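Local structure of putative alpha-ketoglutarate-dependent taurine dioxygenase (Burkholderia xenovorans, 5HSX) at residues 59-64 / 254-259; 52-57 / 263-268; 139-144 / 287-292. The protein probably acts as an iron- and 2-oxoglutarate-dependent dioxygenase of the TauD/TfdA family, although its own substrate is not established. All blocks are in the same frame, centred on the assembly; numbering follows the deposited sequence.

Contact 1: residues 59-64 / 254-259; sequences VVFFRE and VRFKWQ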
loop_
_atom_site.group_PDB
_atom_site.type_symbol
_atom_site.label_atom_id
_atom_site.label_comp_id
_atom_site.label_asym_id
_atom_site.label_seq_id
_atom_site.Cartn_x
_atom_site.Cartn_y
_atom_site.Cartn_z
ATOM N N VAL B 59 -8.555 -2.440 -12.477
ATOM C CA VAL B 59 -8.560 -3.807 -11.963
ATOM C C VAL B 59 -9.894 -4.039 -11.265
ATOM O O VAL B 59 -10.348 -3.193 -10.488
ATOM C CB VAL B 59 -7.381 -4.096 -11.006
ATOM C CG1 VAL B 59 -7.330 -3.088 -9.811
ATOM C CG2 VAL B 59 -7.461 -5.533 -10.489
ATOM N N VAL B 60 -10.536 -5.165 -11.555
ATOM C CA VAL B 60 -11.796 -5.504 -10.915
ATOM C C VAL B 60 -11.637 -6.841 -10.204
ATOM O O VAL B 60 -10.839 -7.698 -10.607
ATOM C CB VAL B 60 -12.975 -5.526 -11.911
ATOM C CG1 VAL B 60 -13.195 -4.119 -12.486
ATOM C CG2 VAL B 60 -12.737 -6.533 -13.045
ATOM N N PHE B 61 -12.397 -7.009 -9.124
ATOM C CA PHE B 61 -12.260 -8.170 -8.254
ATOM C C PHE B 61 -13.599 -8.877 -8.084
ATOM O O PHE B 61 -14.648 -8.231 -8.000
ATOM C CB PHE B 61 -11.719 -7.771 -6.871
ATOM C CG PHE B 61 -10.420 -7.020 -6.915
ATOM C CD1 PHE B 61 -9.221 -7.691 -7.109
ATOM C CD2 PHE B 61 -10.398 -5.643 -6.750
ATOM C CE1 PHE B 61 -8.016 -7.000 -7.137
ATOM C CE2 PHE B 61 -9.199 -4.941 -6.774
ATOM C CZ PHE B 61 -8.001 -5.622 -6.967
ATOM N N PHE B 62 -13.550 -10.206 -8.020
ATOM C CA PHE B 62 -14.704 -11.032 -7.706
ATOM C C PHE B 62 -14.410 -11.822 -6.439
ATOM O O PHE B 62 -13.250 -12.117 -6.130
ATOM C CB PHE B 62 -15.047 -12.007 -8.853
ATOM C CG PHE B 62 -15.216 -11.345 -10.201
ATOM C CD1 PHE B 62 -16.477 -10.997 -10.671
ATOM C CD2 PHE B 62 -14.112 -11.089 -11.008
ATOM C CE1 PHE B 62 -16.634 -10.393 -11.925
ATOM C CE2 PHE B 62 -14.260 -10.487 -12.253
ATOM C CZ PHE B 62 -15.522 -10.141 -12.711
ATOM N N ARG B 63 -15.468 -12.160 -5.707
ATOM C CA ARG B 63 -15.372 -12.963 -4.496
ATOM C C ARG B 63 -16.260 -14.191 -4.612
ATOM O O ARG B 63 -17.283 -14.176 -5.304
ATOM C CB ARG B 63 -15.790 -12.167 -3.248
ATOM C CG ARG B 63 -15.009 -10.895 -2.998
ATOM C CD ARG B 63 -13.598 -11.176 -2.527
ATOM N NE ARG B 63 -12.991 -9.981 -1.951
ATOM C CZ ARG B 63 -11.782 -9.943 -1.400
ATOM N NH1 ARG B 63 -11.030 -11.035 -1.361
ATOM N NH2 ARG B 63 -11.318 -8.806 -0.898
ATOM N N GLU B 64 -15.861 -15.260 -3.918
ATOM C CA GLU B 64 -16.667 -16.475 -3.804
ATOM C C GLU B 64 -16.946 -17.095 -5.173
ATOM O O GLU B 64 -18.053 -17.564 -5.445
ATOM C CB GLU B 64 -17.979 -16.206 -3.061
ATOM C CG GLU B 64 -17.812 -15.723 -1.638
ATOM C CD GLU B 64 -17.179 -16.769 -0.752
ATOM O OE1 GLU B 64 -16.141 -16.466 -0.127
ATOM O OE2 GLU B 64 -17.715 -17.896 -0.687
ATOM N N VAL B 254 -4.135 0.554 -5.127
ATOM C CA VAL B 254 -5.127 -0.198 -4.362
ATOM C C VAL B 254 -4.485 -1.500 -3.895
ATOM O O VAL B 254 -3.654 -2.082 -4.599
ATOM C CB VAL B 254 -6.410 -0.462 -5.193
ATOM C CG1 VAL B 254 -6.120 -1.400 -6.386
ATOM C CG2 VAL B 254 -7.520 -1.024 -4.303
ATOM N N ARG B 255 -4.860 -1.942 -2.695
ATOM C CA ARG B 255 -4.369 -3.179 -2.099
ATOM C C ARG B 255 -5.525 -4.162 -1.956
ATOM O O ARG B 255 -6.645 -3.767 -1.612
ATOM C CB ARG B 255 -3.725 -2.884 -0.736
ATOM C CG ARG B 255 -3.133 -4.094 -0.010
ATOM C CD ARG B 255 -2.292 -3.605 1.158
ATOM N NE ARG B 255 -1.805 -4.709 1.972
ATOM C CZ ARG B 255 -0.843 -4.587 2.883
ATOM N NH1 ARG B 255 -0.254 -3.414 3.065
ATOM N NH2 ARG B 255 -0.462 -5.648 3.601
ATOM N N PHE B 256 -5.252 -5.445 -2.215
ATOM C CA PHE B 256 -6.274 -6.489 -2.241
ATOM C C PHE B 256 -5.845 -7.617 -1.319
ATOM O O PHE B 256 -4.759 -8.178 -1.490
ATOM C CB PHE B 256 -6.469 -7.017 -3.667
ATOM C CG PHE B 256 -7.600 -8.004 -3.821
ATOM C CD1 PHE B 256 -8.920 -7.595 -3.702
ATOM C CD2 PHE B 256 -7.341 -9.323 -4.146
ATOM C CE1 PHE B 256 -9.959 -8.499 -3.874
ATOM C CE2 PHE B 256 -8.376 -10.229 -4.332
ATOM C CZ PHE B 256 -9.686 -9.816 -4.199
ATOM N N LYS B 257 -6.694 -7.962 -0.362
ATOM C CA LYS B 257 -6.454 -9.108 0.499
ATOM C C LYS B 257 -7.246 -10.285 -0.045
ATOM O O LYS B 257 -8.481 -10.232 -0.117
ATOM C CB LYS B 257 -6.831 -8.819 1.952
ATOM C CG LYS B 257 -6.604 -10.032 2.851
ATOM C CD LYS B 257 -6.758 -9.673 4.318
ATOM C CE LYS B 257 -6.344 -10.840 5.221
ATOM N NZ LYS B 257 -7.194 -12.059 5.056
ATOM N N TRP B 258 -6.528 -11.332 -0.442
ATOM C CA TRP B 258 -7.136 -12.488 -1.084
ATOM C C TRP B 258 -7.943 -13.328 -0.106
ATOM O O TRP B 258 -7.663 -13.380 1.094
ATOM C CB TRP B 258 -6.060 -13.368 -1.723
ATOM C CG TRP B 258 -5.414 -12.713 -2.885
ATOM C CD1 TRP B 258 -4.361 -11.846 -2.860
ATOM C CD2 TRP B 258 -5.794 -12.850 -4.258
ATOM N NE1 TRP B 258 -4.060 -11.437 -4.139
ATOM C CE2 TRP B 258 -4.924 -12.046 -5.012
ATOM C CE3 TRP B 258 -6.783 -13.585 -4.920
ATOM C CZ2 TRP B 258 -5.013 -11.947 -6.399
ATOM C CZ3 TRP B 258 -6.867 -13.494 -6.296
ATOM C CH2 TRP B 258 -5.992 -12.672 -7.023
ATOM N N GLN B 259 -8.960 -13.989 -0.644
ATOM C CA GLN B 259 -9.631 -15.099 0.010
ATOM C C GLN B 259 -9.751 -16.221 -1.008
ATOM O O GLN B 259 -9.659 -15.989 -2.217
ATOM C CB GLN B 259 -11.023 -14.711 0.535
ATOM C CG GLN B 259 -11.013 -13.579 1.559
ATOM C CD GLN B 259 -12.416 -13.177 1.968
ATOM O OE1 GLN B 259 -13.268 -14.031 2.209
ATOM N NE2 GLN B 259 -12.669 -11.872 2.027
HETATM O O HOH W 1 -9.239 -6.493 0.192
HETATM O O HOH W 2 -14.785 -14.130 -0.238
#
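Residues 59-64 and 254-259 run in nearly the same direction, 19° apart end to end, and Phe61 and Phe256 have CA atoms 8.6 Å from each other, a spacing at which side chains rather than backbone hydrogen bonds must bridge the gap. At the start, Val59 and Val254 meet tip to tip through their CG1 methyls. Next come the two phenylalanines, whose side chains slide past each other in opposite directions and overlap as an offset stack: centroids 4.0 Å apart, planes only 7° from parallel. Their first torsions differ, CG of Phe61 lying anti to its carbonyl carbon and CG of Phe256 anti to its amide nitrogen (chi1 -174°); with these torsions CD1 of each lies over the centre of the other ring.

Beyond the stack, the Arg63 chain bends at chi2 and lays one guanidinium face over the CE1-CZ rim of Phe256, Arg63 NH2 standing 3.3 Å from Phe256 CE1, while Gln259 NE2 stands over the opposite face. In its own plane the group grips one backbone oxygen end-on: Arg63 NH1 bonds Lys257 O at 2.9 Å, and NH2 reaches the same Lys257 O at 3.3 Å on a more bent path. A further bond from NH1 to Ser262 OG adds to what fixes the group's rotation. Farther out, a water donates to Glu64 OE1 and, weakly, to Gln259 OE1.

Trp152 meets Phe61 edge-to-face, continuing the aromatic cluster. Strand 59-62 belongs to the mixed seven-strand sheet and 253-256 is an outermost strand, within this chain, of the four-strand antiparallel sheet, so the stack is interior packing between two facing sheets, as in the double-stranded beta-helix (jelly-roll) core of the cupin-like TauD/TfdA dioxygenases.

Contact 2: residues 52-57 / 263-268; sequences AALLKW and VAFWDN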
loop_
_atom_site.group_PDB
_atom_site.type_symbol
_atom_site.label_atom_id
_atom_site.label_comp_id
_atom_site.label_asym_id
_atom_site.label_seq_id
_atom_site.Cartn_x
_atom_site.Cartn_y
_atom_site.Cartn_z
ATOM N N ALA B 52 -16.439 -2.826 -19.324
ATOM C CA ALA B 52 -16.465 -1.386 -19.092
ATOM C C ALA B 52 -15.975 -1.045 -17.691
ATOM O O ALA B 52 -15.270 -0.047 -17.496
ATOM C CB ALA B 52 -17.880 -0.856 -19.315
ATOM N N ALA B 53 -16.355 -1.853 -16.699
ATOM C CA ALA B 53 -15.869 -1.639 -15.341
ATOM C C ALA B 53 -14.361 -1.826 -15.268
ATOM O O ALA B 53 -13.670 -1.087 -14.559
ATOM C CB ALA B 53 -16.578 -2.595 -14.380
ATOM N N LEU B 54 -13.835 -2.800 -16.010
ATOM C CA LEU B 54 -12.393 -3.023 -16.047
ATOM C C LEU B 54 -11.669 -1.838 -16.675
ATOM O O LEU B 54 -10.662 -1.360 -16.144
ATOM C CB LEU B 54 -12.086 -4.313 -16.808
ATOM C CG LEU B 54 -10.622 -4.625 -17.120
ATOM C CD1 LEU B 54 -9.826 -4.924 -15.839
ATOM C CD2 LEU B 54 -10.547 -5.788 -18.116
ATOM N N LEU B 55 -12.158 -1.350 -17.817
ATOM C CA LEU B 55 -11.510 -0.197 -18.433
ATOM C C LEU B 55 -11.557 1.017 -17.515
ATOM O O LEU B 55 -10.599 1.799 -17.466
ATOM C CB LEU B 55 -12.165 0.126 -19.780
ATOM C CG LEU B 55 -12.021 -0.938 -20.871
ATOM C CD1 LEU B 55 -12.517 -0.389 -22.193
ATOM C CD2 LEU B 55 -10.584 -1.429 -20.986
ATOM N N LYS B 56 -12.636 1.164 -16.749
ATOM C CA LYS B 56 -12.807 2.355 -15.924
ATOM C C LYS B 56 -12.005 2.285 -14.628
ATOM O O LYS B 56 -11.417 3.288 -14.200
ATOM C CB LYS B 56 -14.287 2.546 -15.605
ATOM C CG LYS B 56 -14.584 3.737 -14.707
ATOM C CD LYS B 56 -16.086 3.822 -14.466
ATOM C CE LYS B 56 -16.468 5.002 -13.602
ATOM N NZ LYS B 56 -17.942 5.010 -13.422
ATOM N N TRP B 57 -11.976 1.123 -13.986
ATOM C CA TRP B 57 -11.356 0.988 -12.670
ATOM C C TRP B 57 -10.002 0.288 -12.706
ATOM O O TRP B 57 -9.365 0.152 -11.651
ATOM C CB TRP B 57 -12.327 0.268 -11.718
ATOM C CG TRP B 57 -13.484 1.179 -11.369
ATOM C CD1 TRP B 57 -14.773 1.107 -11.831
ATOM C CD2 TRP B 57 -13.422 2.343 -10.533
ATOM N NE1 TRP B 57 -15.518 2.143 -11.305
ATOM C CE2 TRP B 57 -14.711 2.917 -10.513
ATOM C CE3 TRP B 57 -12.403 2.943 -9.781
ATOM C CZ2 TRP B 57 -15.009 4.072 -9.780
ATOM C CZ3 TRP B 57 -12.696 4.088 -9.049
ATOM C CH2 TRP B 57 -13.992 4.640 -9.055
ATOM N N VAL B 263 -11.013 -13.537 -7.343
ATOM C CA VAL B 263 -10.505 -13.379 -8.702
ATOM C C VAL B 263 -10.115 -11.920 -8.889
ATOM O O VAL B 263 -10.862 -11.019 -8.496
ATOM C CB VAL B 263 -11.549 -13.797 -9.763
ATOM C CG1 VAL B 263 -10.974 -13.632 -11.183
ATOM C CG2 VAL B 263 -12.017 -15.234 -9.531
ATOM N N ALA B 264 -8.943 -11.688 -9.479
ATOM C CA ALA B 264 -8.502 -10.357 -9.874
ATOM C C ALA B 264 -8.330 -10.326 -11.386
ATOM O O ALA B 264 -7.698 -11.219 -11.960
ATOM C CB ALA B 264 -7.187 -9.982 -9.179
ATOM N N PHE B 265 -8.887 -9.295 -12.021
ATOM C CA PHE B 265 -8.912 -9.143 -13.477
ATOM C C PHE B 265 -8.391 -7.738 -13.750
ATOM O O PHE B 265 -9.063 -6.758 -13.412
ATOM C CB PHE B 265 -10.350 -9.334 -13.983
ATOM C CG PHE B 265 -10.536 -9.321 -15.496
ATOM C CD1 PHE B 265 -9.473 -9.240 -16.387
ATOM C CD2 PHE B 265 -11.823 -9.410 -16.009
ATOM C CE1 PHE B 265 -9.701 -9.253 -17.761
ATOM C CE2 PHE B 265 -12.058 -9.417 -17.377
ATOM C CZ PHE B 265 -10.993 -9.333 -18.257
ATOM N N TRP B 266 -7.182 -7.613 -14.304
ATOM C CA TRP B 266 -6.598 -6.285 -14.445
ATOM C C TRP B 266 -6.161 -5.996 -15.874
ATOM O O TRP B 266 -5.843 -6.902 -16.651
ATOM C CB TRP B 266 -5.411 -6.058 -13.498
ATOM C CG TRP B 266 -4.178 -6.892 -13.717
ATOM C CD1 TRP B 266 -3.082 -6.555 -14.460
ATOM C CD2 TRP B 266 -3.880 -8.156 -13.110
ATOM N NE1 TRP B 266 -2.133 -7.550 -14.378
ATOM C CE2 TRP B 266 -2.596 -8.540 -13.554
ATOM C CE3 TRP B 266 -4.580 -9.007 -12.252
ATOM C CZ2 TRP B 266 -1.993 -9.743 -13.162
ATOM C CZ3 TRP B 266 -3.975 -10.201 -11.855
ATOM C CH2 TRP B 266 -2.699 -10.559 -12.322
ATOM N N ASP B 267 -6.153 -4.701 -16.190
ATOM C CA ASP B 267 -5.812 -4.179 -17.512
ATOM C C ASP B 267 -4.337 -3.788 -17.479
ATOM O O ASP B 267 -3.973 -2.746 -16.931
ATOM C CB ASP B 267 -6.705 -2.987 -17.859
ATOM C CG ASP B 267 -6.463 -2.455 -19.268
ATOM O OD1 ASP B 267 -5.453 -2.840 -19.897
ATOM O OD2 ASP B 267 -7.276 -1.633 -19.737
ATOM N N ASN B 268 -3.487 -4.630 -18.077
ATOM C CA ASN B 268 -2.047 -4.388 -18.127
ATOM C C ASN B 268 -1.662 -3.181 -18.967
ATOM O O ASN B 268 -0.505 -2.756 -18.917
ATOM C CB ASN B 268 -1.327 -5.600 -18.703
ATOM C CG ASN B 268 -1.224 -6.726 -17.733
ATOM O OD1 ASN B 268 -0.727 -6.556 -16.614
ATOM N ND2 ASN B 268 -1.685 -7.903 -18.149
HETATM O O HOH W 3 -8.001 0.511 -18.020
#
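Phe265 is the first residue of 263-268 to meet the helix, and it does so with both ring and backbone. Leu54 crosses its side chain at about a right angle and sets CD2 over one ring face, 3.8 Å from the centroid and 21° off the normal, a CH-pi contact. The other methyl, Leu54 CD1, lies 3.1 Å from Phe265 O, a close approach without a hydrogen bond. With chi1 at 172° the leucine's CG points out from the helix, and the two methyls divide the work, CD2 on the ring and CD1 against the backbone.

At Trp266 the indole turns from the helix, and only the backbone takes part, its CA 3.8 Å from Leu54 CD1. The axis of 52-57 passes 8.0 Å from that of strand 263-267, crossing at -62°, so helix 44-57 lies obliquely across one face of the mixed sheet while Trp266 faces the other way, toward His273 of the metal site, occupied here by sodium. This is a helix packed on the outside of a TauD-type beta core.

Asp267 points back to the helix. Its OD2 lies 3.5 Å from Leu55 CD2, and a water donates both to Asp267 OD2 (2.8 Å) and to Leu55 O (3.0 Å), linking carboxylate and helix. Asp267 OD2 is also hydrogen-bonded to His210 NE2, while Asp267 OD1 forms a salt bridge with Arg269, so the buried carboxylate is held at both oxygens.

Contact 3: residues 139-144 / 287-292; sequences RGVTIP and QLYRTT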
loop_
_atom_site.group_PDB
_atom_site.type_symbol
_atom_site.label_atom_id
_atom_site.label_comp_id
_atom_site.label_asym_id
_atom_site.label_seq_id
_atom_site.Cartn_x
_atom_site.Cartn_y
_atom_site.Cartn_z
ATOM N N ARG B 139 -6.882 -16.269 -10.183
ATOM C CA ARG B 139 -7.838 -16.794 -9.213
ATOM C C ARG B 139 -7.122 -17.488 -8.056
ATOM O O ARG B 139 -6.110 -18.170 -8.250
ATOM C CB ARG B 139 -8.850 -17.749 -9.884
ATOM C CG ARG B 139 -8.415 -19.212 -10.052
ATOM C CD ARG B 139 -9.493 -20.011 -10.790
ATOM N NE ARG B 139 -9.445 -21.432 -10.462
ATOM C CZ ARG B 139 -8.779 -22.349 -11.159
ATOM N NH1 ARG B 139 -8.101 -22.003 -12.246
ATOM N NH2 ARG B 139 -8.793 -23.620 -10.766
ATOM N N GLY B 140 -7.648 -17.303 -6.846
ATOM C CA GLY B 140 -7.056 -17.871 -5.649
ATOM C C GLY B 140 -7.778 -19.128 -5.207
ATOM O O GLY B 140 -8.982 -19.105 -4.945
ATOM N N VAL B 141 -7.036 -20.227 -5.131
ATOM C CA VAL B 141 -7.591 -21.525 -4.753
ATOM C C VAL B 141 -7.271 -21.871 -3.309
ATOM O O VAL B 141 -8.169 -22.176 -2.522
ATOM C CB VAL B 141 -7.090 -22.623 -5.717
ATOM C CG1 VAL B 141 -7.503 -24.004 -5.208
ATOM C CG2 VAL B 141 -7.638 -22.366 -7.121
ATOM N N THR B 142 -5.990 -21.842 -2.947
ATOM C CA THR B 142 -5.545 -22.055 -1.572
ATOM C C THR B 142 -4.941 -20.741 -1.100
ATOM O O THR B 142 -3.907 -20.305 -1.619
ATOM C CB THR B 142 -4.541 -23.198 -1.490
ATOM O OG1 THR B 142 -5.120 -24.367 -2.082
ATOM C CG2 THR B 142 -4.183 -23.495 -0.040
ATOM N N ILE B 143 -5.605 -20.091 -0.151
ATOM C CA ILE B 143 -5.248 -18.723 0.209
ATOM C C ILE B 143 -5.010 -18.638 1.710
ATOM O O ILE B 143 -5.869 -19.057 2.501
ATOM C CB ILE B 143 -6.330 -17.727 -0.235
ATOM C CG1 ILE B 143 -6.416 -17.668 -1.769
ATOM C CG2 ILE B 143 -6.083 -16.364 0.390
ATOM C CD1 ILE B 143 -5.130 -17.222 -2.469
ATOM N N PRO B 144 -3.863 -18.106 2.133
ATOM C CA PRO B 144 -3.572 -18.024 3.567
ATOM C C PRO B 144 -4.549 -17.110 4.282
ATOM O O PRO B 144 -5.059 -16.140 3.694
ATOM C CB PRO B 144 -2.147 -17.443 3.603
ATOM C CG PRO B 144 -1.561 -17.794 2.255
ATOM C CD PRO B 144 -2.718 -17.712 1.296
ATOM N N GLN B 287 -1.843 -21.132 -3.347
ATOM C CA GLN B 287 -1.963 -21.644 -4.707
ATOM C C GLN B 287 -2.955 -20.785 -5.470
ATOM O O GLN B 287 -4.126 -20.697 -5.086
ATOM C CB GLN B 287 -2.414 -23.108 -4.722
ATOM C CG GLN B 287 -2.606 -23.673 -6.134
ATOM C CD GLN B 287 -1.291 -23.898 -6.867
ATOM O OE1 GLN B 287 -0.437 -24.657 -6.411
ATOM N NE2 GLN B 287 -1.129 -23.247 -8.009
ATOM N N LEU B 288 -2.486 -20.157 -6.542
ATOM C CA LEU B 288 -3.340 -19.405 -7.443
ATOM C C LEU B 288 -3.103 -19.905 -8.860
ATOM O O LEU B 288 -2.130 -20.612 -9.136
ATOM C CB LEU B 288 -3.071 -17.894 -7.353
ATOM C CG LEU B 288 -3.272 -17.218 -5.989
ATOM C CD1 LEU B 288 -1.996 -17.259 -5.161
ATOM C CD2 LEU B 288 -3.758 -15.775 -6.166
ATOM N N TYR B 289 -4.015 -19.540 -9.759
ATOM C CA TYR B 289 -3.878 -19.867 -11.172
ATOM C C TYR B 289 -4.199 -18.632 -11.988
ATOM O O TYR B 289 -5.092 -17.860 -11.624
ATOM C CB TYR B 289 -4.792 -21.028 -11.584
ATOM C CG TYR B 289 -4.446 -22.308 -10.877
ATOM C CD1 TYR B 289 -3.415 -23.124 -11.336
ATOM C CD2 TYR B 289 -5.133 -22.693 -9.734
ATOM C CE1 TYR B 289 -3.083 -24.307 -10.667
ATOM C CE2 TYR B 289 -4.814 -23.864 -9.068
ATOM C CZ TYR B 289 -3.793 -24.662 -9.539
ATOM O OH TYR B 289 -3.487 -25.819 -8.867
ATOM N N ARG B 290 -3.459 -18.443 -13.081
ATOM C CA ARG B 290 -3.562 -17.241 -13.890
ATOM C C ARG B 290 -3.769 -17.618 -15.349
ATOM O O ARG B 290 -3.182 -18.583 -15.847
ATOM C CB ARG B 290 -2.309 -16.348 -13.762
ATOM C CG ARG B 290 -2.330 -15.155 -14.716
ATOM C CD ARG B 290 -1.213 -14.136 -14.517
ATOM N NE ARG B 290 0.090 -14.714 -14.212
ATOM C CZ ARG B 290 0.922 -15.249 -15.102
ATOM N NH1 ARG B 290 0.596 -15.317 -16.382
ATOM N NH2 ARG B 290 2.091 -15.730 -14.705
ATOM N N THR B 291 -4.628 -16.866 -16.015
ATOM C CA THR B 291 -4.690 -16.847 -17.469
ATOM C C THR B 291 -4.345 -15.435 -17.915
ATOM O O THR B 291 -4.491 -14.477 -17.147
ATOM C CB THR B 291 -6.079 -17.231 -17.977
ATOM O OG1 THR B 291 -7.045 -16.325 -17.427
ATOM C CG2 THR B 291 -6.435 -18.663 -17.567
ATOM N N THR B 292 -3.852 -15.291 -19.145
ATOM C CA THR B 292 -3.621 -13.945 -19.651
ATOM C C THR B 292 -4.094 -13.867 -21.095
ATOM O O THR B 292 -4.183 -14.876 -21.804
ATOM C CB THR B 292 -2.145 -13.476 -19.521
ATOM O OG1 THR B 292 -1.357 -13.958 -20.603
ATOM C CG2 THR B 292 -1.507 -13.951 -18.212
#
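Arg139 and Tyr289, a hydrogen-bonded antiparallel pair, send their side chains to the same face of the sheet. CG of Arg139 stands between its amide nitrogen and carbonyl carbon (chi1 84°); from there the extended chain carries the guanidinium alongside the tyrosine, planes 22° apart, with Tyr289 CD2 3.7 Å above the guanidinium plane. Arg139 NH1 comes 3.5 Å from Tyr289 CB, although its hydrogen bonds go to His72 and His69. Val141 reaches the edge of the same ring, Val141 CG2 3.6 Å from Tyr289 CD2.

The bend of Gln287 at chi2 (72°) turns NE2 back over a face of the Tyr289 ring, where Gln287 NE2 donates to Leu288 O at 3.0 Å, from above the carbonyl plane; Ser100 OG is a second partner. The backbone O of Gln287 takes both Val141 N (2.9 Å) and Thr142 N (3.1 Å), a classic beta bulge where the chain turns a corner. On the opposite face of the sheet, Leu288 CG rests on Gly140 CA and on Ile143 CD1, which arrives at about a right angle.

Within the mixed sheet, strand 287-293 runs between 135-140 and 99-101, with His69, at the start of helix 69-77, set edge-to-face against Tyr289.

All three contacts reach the mixed seven-strand sheet, but by different routes. Contact 3 joins two neighbouring strands within it, contact 1 ties it to the four-strand sheet, and contact 2 lays a helix on it. Contact 2 is largely buried and mainly apolar, with a water at its polar end; contacts 1 and 3 are partly buried. Contact 1 combines an aromatic stack with a guanidinium bonded to a backbone oxygen, and backbone hydrogen bonds dominate only in contact 3. Strands 59-62 of contact 1 and 263-267 of contact 2 are neighbours in that sheet, with a probable hydrogen bond from Phe62 N to Val263 O at 2.8 Å. Trp258 of contact 1 packs on both Ala264 and Leu288.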